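Local atomic coordinates of syndapin (PDB entry 3I2W), a protein that probably takes part in endocytosis and the internalisation of plasma membrane proteins, binding membrane lipids through its F-BAR domain, the part in this chain, which forms a homodimer. Residues S3-G8 with S205-D210; E54-G59 with A67-V72; P60-T65 with K269-N274. All blocks are in the same frame, centred on the assembly; numbering follows the deposited sequence.

Contact 1 of 3, residues S3-G8 with S205-D210; sequences SFWEPG and SVYIED
Trp5 and Tyr207 meet as a T-shaped (edge-to-face) pair. The six-membered ring of Trp5 turns its edge to the face of the Tyr207 ring. The planes stand at 74° and the centroids lie 5.5 Å apart. The nearest ring atoms are Trp5 CE3 and Tyr207 CE2, at 3.8 Å. The two side chains run past each other in opposite directions. Tyr207 OH ends at the Trp5 carbonyl, and the outer edge of the indole ends at Ile208 on the helix. Tyr207 holds CG anti to its own N (chi1 176°), and its hydroxyl thereby arrives at the backbone carbonyl of Trp5. Tyr207 OH donates to Trp5 O at 2.5 Å. The hydroxyl sits 30° off the carbonyl plane, so the bond approaches from somewhat above it.

Ile208 meets the far end of the same indole, crossing it at about a right angle. Its CG2 branch lies 3.8 Å from Trp5 CH2. Phe4 CD2 lies over the centre of one face of the Trp5 ring. The backbone is folded by a type I turn from Ser3 to Glu6. Ser3 OG accepts from Trp5 N at 3.2 Å, which makes an ST turn.

Tyr207 OH also bonds to Gln127 NE2, and the tyrosine ring stacks with Trp130, both on helix 114-159. Trp5 NE1 bonds to Ile277 O of the second subunit. The contact thus fixes the N-terminal loop before helix 11-58 against the long helix 169-240, within the antiparallel helical dimer of an F-BAR domain.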
loop_
_atom_site.group_PDB
_atom_site.type_symbol
_atom_site.label_atom_id
_atom_site.label_comp_id
_atom_site.label_asym_id
_atom_site.label_seq_id
_atom_site.Cartn_x
_atom_site.Cartn_y
_atom_site.Cartn_z
ATOM N N SER B 3 -17.719 -19.978 36.534
ATOM C CA SER B 3 -18.774 -20.700 35.835
ATOM C C SER B 3 -19.919 -19.827 35.407
ATOM O O SER B 3 -20.538 -19.128 36.199
ATOM C CB SER B 3 -19.339 -21.854 36.699
ATOM O OG SER B 3 -20.491 -22.556 36.142
ATOM N N PHE B 4 -20.267 -19.951 34.144
ATOM C CA PHE B 4 -21.515 -19.396 33.623
ATOM C C PHE B 4 -22.732 -19.496 34.572
ATOM O O PHE B 4 -23.562 -18.598 34.673
ATOM C CB PHE B 4 -21.847 -20.071 32.285
ATOM C CG PHE B 4 -23.204 -19.710 31.766
ATOM C CD1 PHE B 4 -23.425 -18.482 31.173
ATOM C CD2 PHE B 4 -24.278 -20.587 31.916
ATOM C CE1 PHE B 4 -24.675 -18.177 30.707
ATOM C CE2 PHE B 4 -25.497 -20.271 31.472
ATOM C CZ PHE B 4 -25.708 -19.072 30.850
ATOM N N TRP B 5 -22.843 -20.626 35.232
ATOM C CA TRP B 5 -24.010 -20.930 36.039
ATOM C C TRP B 5 -24.198 -20.137 37.351
ATOM O O TRP B 5 -25.307 -20.029 37.857
ATOM C CB TRP B 5 -24.019 -22.415 36.239
ATOM C CG TRP B 5 -24.281 -23.075 34.944
ATOM C CD1 TRP B 5 -23.412 -23.786 34.187
ATOM C CD2 TRP B 5 -25.516 -23.052 34.226
ATOM N NE1 TRP B 5 -24.035 -24.247 33.059
ATOM C CE2 TRP B 5 -25.338 -23.830 33.076
ATOM C CE3 TRP B 5 -26.783 -22.498 34.488
ATOM C CZ2 TRP B 5 -26.352 -24.037 32.163
ATOM C CZ3 TRP B 5 -27.799 -22.712 33.588
ATOM C CH2 TRP B 5 -27.581 -23.460 32.430
ATOM N N GLU B 6 -23.089 -19.572 37.819
ATOM C CA GLU B 6 -22.935 -18.595 38.891
ATOM C C GLU B 6 -23.648 -17.243 38.673
ATOM O O GLU B 6 -23.668 -16.722 37.590
ATOM C CB GLU B 6 -21.444 -18.327 38.917
ATOM C CG GLU B 6 -20.751 -18.372 40.256
ATOM C CD GLU B 6 -20.959 -19.663 40.996
ATOM O OE1 GLU B 6 -20.730 -20.768 40.417
ATOM O OE2 GLU B 6 -21.350 -19.551 42.184
ATOM N N PRO B 7 -24.217 -16.651 39.723
ATOM C CA PRO B 7 -25.036 -15.437 39.482
ATOM C C PRO B 7 -24.254 -14.305 38.836
ATOM O O PRO B 7 -23.083 -14.064 39.173
ATOM C CB PRO B 7 -25.484 -14.994 40.892
ATOM C CG PRO B 7 -25.337 -16.167 41.732
ATOM C CD PRO B 7 -24.193 -17.021 41.147
ATOM N N GLY B 8 -24.893 -13.617 37.909
ATOM C CA GLY B 8 -24.250 -12.517 37.202
ATOM C C GLY B 8 -23.307 -12.904 36.071
ATOM O O GLY B 8 -22.951 -12.084 35.261
ATOM N N SER B 205 -33.281 -27.659 37.439
ATOM C CA SER B 205 -33.414 -28.033 36.093
ATOM C C SER B 205 -34.288 -26.979 35.442
ATOM O O SER B 205 -34.064 -26.613 34.295
ATOM C CB SER B 205 -33.946 -29.429 36.024
ATOM O OG SER B 205 -35.291 -29.352 36.294
ATOM N N VAL B 206 -35.245 -26.437 36.167
ATOM C CA VAL B 206 -36.011 -25.328 35.607
ATOM C C VAL B 206 -35.098 -24.159 35.255
ATOM O O VAL B 206 -35.289 -23.524 34.211
ATOM C CB VAL B 206 -37.079 -24.855 36.569
ATOM C CG1 VAL B 206 -37.698 -23.469 36.130
ATOM C CG2 VAL B 206 -38.136 -25.940 36.703
ATOM N N TYR B 207 -34.143 -23.867 36.150
ATOM C CA TYR B 207 -33.107 -22.859 35.978
ATOM C C TYR B 207 -32.348 -23.174 34.707
ATOM O O TYR B 207 -32.330 -22.384 33.795
ATOM C CB TYR B 207 -32.158 -22.905 37.177
ATOM C CG TYR B 207 -30.930 -21.985 37.150
ATOM C CD1 TYR B 207 -31.031 -20.673 36.743
ATOM C CD2 TYR B 207 -29.707 -22.424 37.617
ATOM C CE1 TYR B 207 -29.943 -19.837 36.737
ATOM C CE2 TYR B 207 -28.623 -21.586 37.633
ATOM C CZ TYR B 207 -28.740 -20.291 37.179
ATOM O OH TYR B 207 -27.645 -19.423 37.140
ATOM N N ILE B 208 -31.726 -24.335 34.639
ATOM C CA ILE B 208 -31.046 -24.763 33.442
ATOM C C ILE B 208 -31.879 -24.517 32.181
ATOM O O ILE B 208 -31.407 -23.872 31.270
ATOM C CB ILE B 208 -30.530 -26.194 33.594
ATOM C CG1 ILE B 208 -29.698 -26.216 34.883
ATOM C CG2 ILE B 208 -29.708 -26.629 32.401
ATOM C CD1 ILE B 208 -28.939 -27.509 35.200
ATOM N N GLU B 209 -33.118 -24.956 32.130
ATOM C CA GLU B 209 -33.881 -24.731 30.930
ATOM C C GLU B 209 -33.932 -23.277 30.578
ATOM O O GLU B 209 -33.607 -22.884 29.469
ATOM C CB GLU B 209 -35.285 -25.147 31.139
ATOM C CG GLU B 209 -35.709 -26.379 30.407
ATOM C CD GLU B 209 -37.244 -26.443 30.420
ATOM O OE1 GLU B 209 -37.844 -26.460 29.311
ATOM O OE2 GLU B 209 -37.840 -26.416 31.549
ATOM N N ASP B 210 -34.379 -22.477 31.524
ATOM C CA ASP B 210 -34.417 -21.033 31.366
ATOM C C ASP B 210 -33.112 -20.390 30.862
ATOM O O ASP B 210 -33.094 -19.725 29.820
ATOM C CB ASP B 210 -34.887 -20.394 32.660
ATOM C CG ASP B 210 -36.336 -20.732 32.971
ATOM O OD1 ASP B 210 -36.966 -21.363 32.102
ATOM O OD2 ASP B 210 -36.846 -20.352 34.059
#

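Contact 2 of 3, residues E54-G59 with A67-V72; sequences ELIEKG and AAWKGV. With NA (sodium ion), chain G.
Ile56 and Trp69 pack between two consecutive helices of the F-BAR helical bundle, 11-58 and 63-105. The helices form a hairpin closed by a short loop, and a sodium ion sits at the turn.

The apolar part is a single meeting of side chains. Ile56 points toward the neighbouring helix. Its CG1 branch is anti to the carbonyl carbon (chi1 -62°) and extended beyond, so the terminal methyl leads. Ile56 CD1 reaches Trp69 CE3 at 3.5 Å and also lies 3.8 Å from Trp69 CB. The methyl therefore settles where the indole leaves its helix, and it comes at the ring obliquely. The indole also packs on Leu27 of the second subunit. Trp69 NE1 makes a weak hydrogen bond to Glu61 OE1, in the loop that joins the helices.

The charged part is looser. Lys70 bends at chi2, chi3 and chi4 and swings its end toward the helix of Glu57. Lys70 NZ stays 4.2 Å from Glu57 OE1, beyond a salt bridge. The attraction is probably a long-range one. Lys70 CE is slightly nearer to Glu57 OE1 than Lys70 NZ is.

The metal is held mainly by backbone carbonyls where the first helix ends. Gly59 is the first residue to leave helical geometry, and Gly59 N still bonds to Leu55 O. Glu61 O and Glu66 OE2 are also ligands. The carboxylate oxygen of Glu66 probably offsets part of the ion's charge. Water 1 binds the sodium ion at 2.5 Å. Within 54-59, Ile56 O and Glu57 O each bind the sodium ion at 2.8 Å. Gly59 O binds the sodium ion at 2.7 Å.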
loop_
_atom_site.group_PDB
_atom_site.type_symbol
_atom_site.label_atom_id
_atom_site.label_comp_id
_atom_site.label_asym_id
_atom_site.label_seq_id
_atom_site.Cartn_x
_atom_site.Cartn_y
_atom_site.Cartn_z
ATOM N N GLU B 54 6.470 15.762 -17.835
ATOM C CA GLU B 54 7.034 17.028 -18.169
ATOM C C GLU B 54 8.585 17.076 -18.306
ATOM O O GLU B 54 9.065 17.699 -19.253
ATOM C CB GLU B 54 6.568 18.038 -17.162
ATOM C CG GLU B 54 7.054 19.379 -17.416
ATOM C CD GLU B 54 6.644 20.233 -16.278
ATOM O OE1 GLU B 54 5.719 19.775 -15.519
ATOM O OE2 GLU B 54 7.252 21.339 -16.135
ATOM N N LEU B 55 9.348 16.444 -17.405
ATOM C CA LEU B 55 10.794 16.405 -17.577
ATOM C C LEU B 55 11.227 15.752 -18.894
ATOM O O LEU B 55 12.142 16.231 -19.525
ATOM C CB LEU B 55 11.505 15.716 -16.419
ATOM C CG LEU B 55 11.441 16.388 -15.046
ATOM C CD1 LEU B 55 12.197 15.499 -14.063
ATOM C CD2 LEU B 55 11.959 17.827 -15.055
ATOM N N ILE B 56 10.557 14.689 -19.320
ATOM C CA ILE B 56 10.834 14.107 -20.616
ATOM C C ILE B 56 10.538 15.040 -21.798
ATOM O O ILE B 56 11.308 15.143 -22.787
ATOM C CB ILE B 56 10.060 12.867 -20.800
ATOM C CG1 ILE B 56 10.493 11.859 -19.716
ATOM C CG2 ILE B 56 10.320 12.360 -22.209
ATOM C CD1 ILE B 56 9.794 10.532 -19.719
ATOM N N GLU B 57 9.421 15.738 -21.660
ATOM C CA GLU B 57 8.913 16.602 -22.686
ATOM C C GLU B 57 9.940 17.659 -22.957
ATOM O O GLU B 57 10.430 17.808 -24.079
ATOM C CB GLU B 57 7.658 17.242 -22.157
ATOM C CG GLU B 57 6.939 18.106 -23.175
ATOM C CD GLU B 57 6.571 17.319 -24.412
ATOM O OE1 GLU B 57 6.171 16.123 -24.261
ATOM O OE2 GLU B 57 6.697 17.900 -25.526
ATOM N N LYS B 58 10.307 18.329 -21.882
ATOM C CA LYS B 58 11.137 19.490 -21.862
ATOM C C LYS B 58 12.609 19.098 -22.075
ATOM O O LYS B 58 13.404 19.919 -22.552
ATOM C CB LYS B 58 10.885 20.152 -20.515
ATOM C CG LYS B 58 11.723 21.331 -20.096
ATOM C CD LYS B 58 11.012 22.211 -18.995
ATOM C CE LYS B 58 10.730 21.459 -17.651
ATOM N NZ LYS B 58 11.930 20.735 -17.108
ATOM N N GLY B 59 12.991 17.867 -21.741
ATOM C CA GLY B 59 14.358 17.410 -21.995
ATOM C C GLY B 59 14.675 16.985 -23.435
ATOM O O GLY B 59 13.830 17.120 -24.339
ATOM N N ALA B 67 8.710 8.492 -27.182
ATOM C CA ALA B 67 7.407 7.860 -27.016
ATOM C C ALA B 67 7.537 6.594 -26.218
ATOM O O ALA B 67 6.725 6.380 -25.372
ATOM C CB ALA B 67 6.748 7.605 -28.348
ATOM N N ALA B 68 8.553 5.764 -26.456
ATOM C CA ALA B 68 8.806 4.629 -25.557
ATOM C C ALA B 68 8.975 4.984 -24.082
ATOM O O ALA B 68 8.376 4.301 -23.253
ATOM C CB ALA B 68 9.950 3.778 -26.017
ATOM N N TRP B 69 9.765 6.028 -23.759
ATOM C CA TRP B 69 9.962 6.419 -22.374
ATOM C C TRP B 69 8.585 6.701 -21.839
ATOM O O TRP B 69 8.284 6.347 -20.710
ATOM C CB TRP B 69 10.715 7.732 -22.188
ATOM C CG TRP B 69 12.212 7.816 -22.245
ATOM C CD1 TRP B 69 13.027 7.523 -23.315
ATOM C CD2 TRP B 69 13.067 8.341 -21.235
ATOM N NE1 TRP B 69 14.348 7.779 -22.998
ATOM C CE2 TRP B 69 14.391 8.303 -21.734
ATOM C CE3 TRP B 69 12.851 8.837 -19.948
ATOM C CZ2 TRP B 69 15.476 8.750 -20.987
ATOM C CZ3 TRP B 69 13.923 9.261 -19.214
ATOM C CH2 TRP B 69 15.214 9.229 -19.726
ATOM N N LYS B 70 7.739 7.354 -22.632
ATOM C CA LYS B 70 6.415 7.773 -22.139
ATOM C C LYS B 70 5.507 6.590 -21.810
ATOM O O LYS B 70 4.708 6.646 -20.879
ATOM C CB LYS B 70 5.696 8.643 -23.126
ATOM C CG LYS B 70 6.398 9.861 -23.498
ATOM C CD LYS B 70 6.045 10.983 -22.623
ATOM C CE LYS B 70 5.960 12.273 -23.447
ATOM N NZ LYS B 70 5.064 12.120 -24.642
ATOM N N GLY B 71 5.617 5.528 -22.578
ATOM C CA GLY B 71 5.000 4.276 -22.187
ATOM C C GLY B 71 4.995 3.951 -20.695
ATOM O O GLY B 71 4.006 3.445 -20.171
ATOM N N VAL B 72 6.085 4.242 -20.012
ATOM C CA VAL B 72 6.175 3.887 -18.625
ATOM C C VAL B 72 5.173 4.734 -17.839
ATOM O O VAL B 72 4.564 4.256 -16.934
ATOM C CB VAL B 72 7.623 4.087 -18.132
ATOM C CG1 VAL B 72 7.663 4.500 -16.738
ATOM C CG2 VAL B 72 8.331 2.842 -18.207
HETATM NA NA NA G . 11.753 15.752 -25.455
HETATM O O HOH W 1 11.871 18.038 -26.584
#

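Contact 3 of 3, residues P60-T65 with K269-N274; sequences PEYGTT and KWWSNN. With NA (sodium ion), chain G.
Tyr62 joins Trp270 and Trp271 in an aromatic cluster. The two indoles approach the phenol differently, and both ring pairs are oblique. Trp271 comes over one face, with CE3 offset toward the rim and 4.0 Å from Tyr62 CZ. The two side chains cross at about a right angle, but the ring planes are inclined at only 45°. Trp270 meets the CD2 corner of the phenol, with Trp270 CE3 3.9 Å from Tyr62 CD2. These planes are at 32°, and the centroids are 6.0 Å apart. Tyr62 has CG between its backbone N and carbonyl carbon (chi1 57°), which directs the ring toward both indoles.

The polar end of Tyr62 leads to the second subunit. Tyr62 OH is bonded to Glu222 OE1 and Arg16 NH1 of that chain. The same Arg16 makes a cation-pi contact with Trp271. An alanine in place of Tyr62 is likely to open a gap beside the two indoles and to deprive Glu222 and Arg16 of the second subunit of their hydroxyl partner.

One metal bond belongs here: Glu61 O binds the sodium ion at 2.4 Å. The Glu61 side chain forms a salt bridge with Arg225 of the second subunit. The cluster thus fastens the short helix 264-275 to the loop between helices 11-58 and 63-105, at a subunit interface of the F-BAR dimer.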
loop_
_atom_site.group_PDB
_atom_site.type_symbol
_atom_site.label_atom_id
_atom_site.label_comp_id
_atom_site.label_asym_id
_atom_site.label_seq_id
_atom_site.Cartn_x
_atom_site.Cartn_y
_atom_site.Cartn_z
ATOM N N PRO B 60 15.892 16.433 -23.656
ATOM C CA PRO B 60 16.454 16.121 -24.991
ATOM C C PRO B 60 15.983 14.862 -25.690
ATOM O O PRO B 60 16.321 14.668 -26.827
ATOM C CB PRO B 60 17.962 15.976 -24.738
ATOM C CG PRO B 60 18.150 16.155 -23.298
ATOM C CD PRO B 60 16.828 16.041 -22.602
ATOM N N GLU B 61 15.210 14.011 -25.057
ATOM C CA GLU B 61 14.907 12.762 -25.759
ATOM C C GLU B 61 13.841 13.107 -26.809
ATOM O O GLU B 61 13.083 14.073 -26.594
ATOM C CB GLU B 61 14.488 11.672 -24.773
ATOM C CG GLU B 61 14.218 10.355 -25.418
ATOM C CD GLU B 61 15.449 9.567 -25.751
ATOM O OE1 GLU B 61 16.059 8.900 -24.890
ATOM O OE2 GLU B 61 15.812 9.581 -26.920
ATOM N N TYR B 62 13.830 12.404 -27.945
ATOM C CA TYR B 62 12.931 12.751 -29.060
ATOM C C TYR B 62 12.432 11.494 -29.755
ATOM O O TYR B 62 12.897 10.379 -29.501
ATOM C CB TYR B 62 13.666 13.621 -30.121
ATOM C CG TYR B 62 14.947 12.940 -30.693
ATOM C CD1 TYR B 62 16.066 12.769 -29.883
ATOM C CD2 TYR B 62 15.007 12.425 -31.977
ATOM C CE1 TYR B 62 17.218 12.152 -30.311
ATOM C CE2 TYR B 62 16.193 11.788 -32.430
ATOM C CZ TYR B 62 17.302 11.653 -31.570
ATOM O OH TYR B 62 18.520 11.025 -31.913
ATOM N N GLY B 63 11.477 11.671 -30.656
ATOM C CA GLY B 63 11.086 10.588 -31.557
ATOM C C GLY B 63 10.381 9.457 -30.894
ATOM O O GLY B 63 9.789 9.619 -29.862
ATOM N N THR B 64 10.426 8.295 -31.502
ATOM C CA THR B 64 9.704 7.165 -30.991
ATOM C C THR B 64 10.411 6.682 -29.729
ATOM O O THR B 64 9.889 5.940 -28.963
ATOM C CB THR B 64 9.740 6.062 -32.006
ATOM O OG1 THR B 64 11.095 5.658 -32.180
ATOM C CG2 THR B 64 9.208 6.537 -33.308
ATOM N N THR B 65 11.623 7.109 -29.513
ATOM C CA THR B 65 12.301 6.723 -28.324
ATOM C C THR B 65 11.682 7.511 -27.176
ATOM O O THR B 65 11.348 6.968 -26.116
ATOM C CB THR B 65 13.784 7.004 -28.484
ATOM O OG1 THR B 65 14.314 6.107 -29.464
ATOM C CG2 THR B 65 14.523 6.787 -27.181
ATOM N N LYS B 269 16.648 9.264 -38.771
ATOM C CA LYS B 269 16.454 9.913 -40.045
ATOM C C LYS B 269 15.851 11.254 -39.796
ATOM O O LYS B 269 16.245 12.233 -40.388
ATOM C CB LYS B 269 15.572 9.092 -40.932
ATOM C CG LYS B 269 16.376 8.016 -41.710
ATOM C CD LYS B 269 15.485 7.101 -42.499
ATOM C CE LYS B 269 14.991 7.736 -43.785
ATOM N NZ LYS B 269 14.330 6.673 -44.675
ATOM N N TRP B 270 14.941 11.307 -38.836
ATOM C CA TRP B 270 14.267 12.515 -38.494
ATOM C C TRP B 270 15.316 13.492 -38.048
ATOM O O TRP B 270 15.159 14.693 -38.214
ATOM C CB TRP B 270 13.261 12.261 -37.345
ATOM C CG TRP B 270 12.520 13.572 -36.890
ATOM C CD1 TRP B 270 11.338 14.100 -37.410
ATOM C CD2 TRP B 270 12.951 14.512 -35.897
ATOM N NE1 TRP B 270 11.011 15.288 -36.784
ATOM C CE2 TRP B 270 11.975 15.552 -35.846
ATOM C CE3 TRP B 270 14.067 14.583 -35.046
ATOM C CZ2 TRP B 270 12.104 16.639 -35.003
ATOM C CZ3 TRP B 270 14.163 15.649 -34.190
ATOM C CH2 TRP B 270 13.179 16.667 -34.182
ATOM N N TRP B 271 16.376 12.995 -37.427
ATOM C CA TRP B 271 17.331 13.912 -36.788
ATOM C C TRP B 271 18.153 14.642 -37.824
ATOM O O TRP B 271 18.384 15.832 -37.698
ATOM C CB TRP B 271 18.248 13.208 -35.809
ATOM C CG TRP B 271 19.295 14.141 -35.259
ATOM C CD1 TRP B 271 20.524 14.356 -35.761
ATOM C CD2 TRP B 271 19.190 14.975 -34.096
ATOM N NE1 TRP B 271 21.184 15.275 -35.007
ATOM C CE2 TRP B 271 20.388 15.653 -33.967
ATOM C CE3 TRP B 271 18.198 15.183 -33.132
ATOM C CZ2 TRP B 271 20.626 16.538 -32.928
ATOM C CZ3 TRP B 271 18.428 16.080 -32.100
ATOM C CH2 TRP B 271 19.610 16.751 -32.015
ATOM N N SER B 272 18.564 13.890 -38.847
ATOM C CA SER B 272 19.224 14.391 -39.982
ATOM C C SER B 272 18.332 15.372 -40.657
ATOM O O SER B 272 18.832 16.371 -41.173
ATOM C CB SER B 272 19.501 13.277 -40.958
ATOM O OG SER B 272 20.104 13.839 -42.121
ATOM N N ASN B 273 17.029 15.106 -40.692
ATOM C CA ASN B 273 16.141 15.983 -41.451
ATOM C C ASN B 273 16.084 17.323 -40.873
ATOM O O ASN B 273 16.020 18.304 -41.617
ATOM C CB ASN B 273 14.742 15.432 -41.621
ATOM C CG ASN B 273 14.760 14.233 -42.449
ATOM O OD1 ASN B 273 15.751 14.008 -43.175
ATOM N ND2 ASN B 273 13.744 13.396 -42.321
ATOM N N ASN B 274 16.147 17.355 -39.546
ATOM C CA ASN B 274 15.999 18.596 -38.805
ATOM C C ASN B 274 17.250 19.170 -38.304
ATOM O O ASN B 274 17.240 20.318 -37.948
ATOM C CB ASN B 274 15.132 18.405 -37.578
ATOM C CG ASN B 274 13.708 18.109 -37.926
ATOM O OD1 ASN B 274 13.325 16.956 -38.034
ATOM N ND2 ASN B 274 12.921 19.142 -38.110
HETATM NA NA NA G . 11.753 15.752 -25.455
HETATM O O HOH W 1 11.871 18.038 -26.584
#

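Contacts 2 and 3 are neighbours, with centres 14 Å apart. They share helix 63-105 and one sodium site, to which contact 2 gives three carbonyls and contact 3 a fourth. Water 1 belongs to both. The two contacts touch through Trp69 and Glu61. Contact 1 lies on the opposite side of the chain's centre. Its centre is about 75 Å from that of contact 2 and 88 Å from that of contact 3, and it touches neither. In sequence, contact 2 is nested within the span closed by contact 1, whereas contacts 1 and 3 interleave. All three touch the second subunit, so the dimer interface reaches both regions.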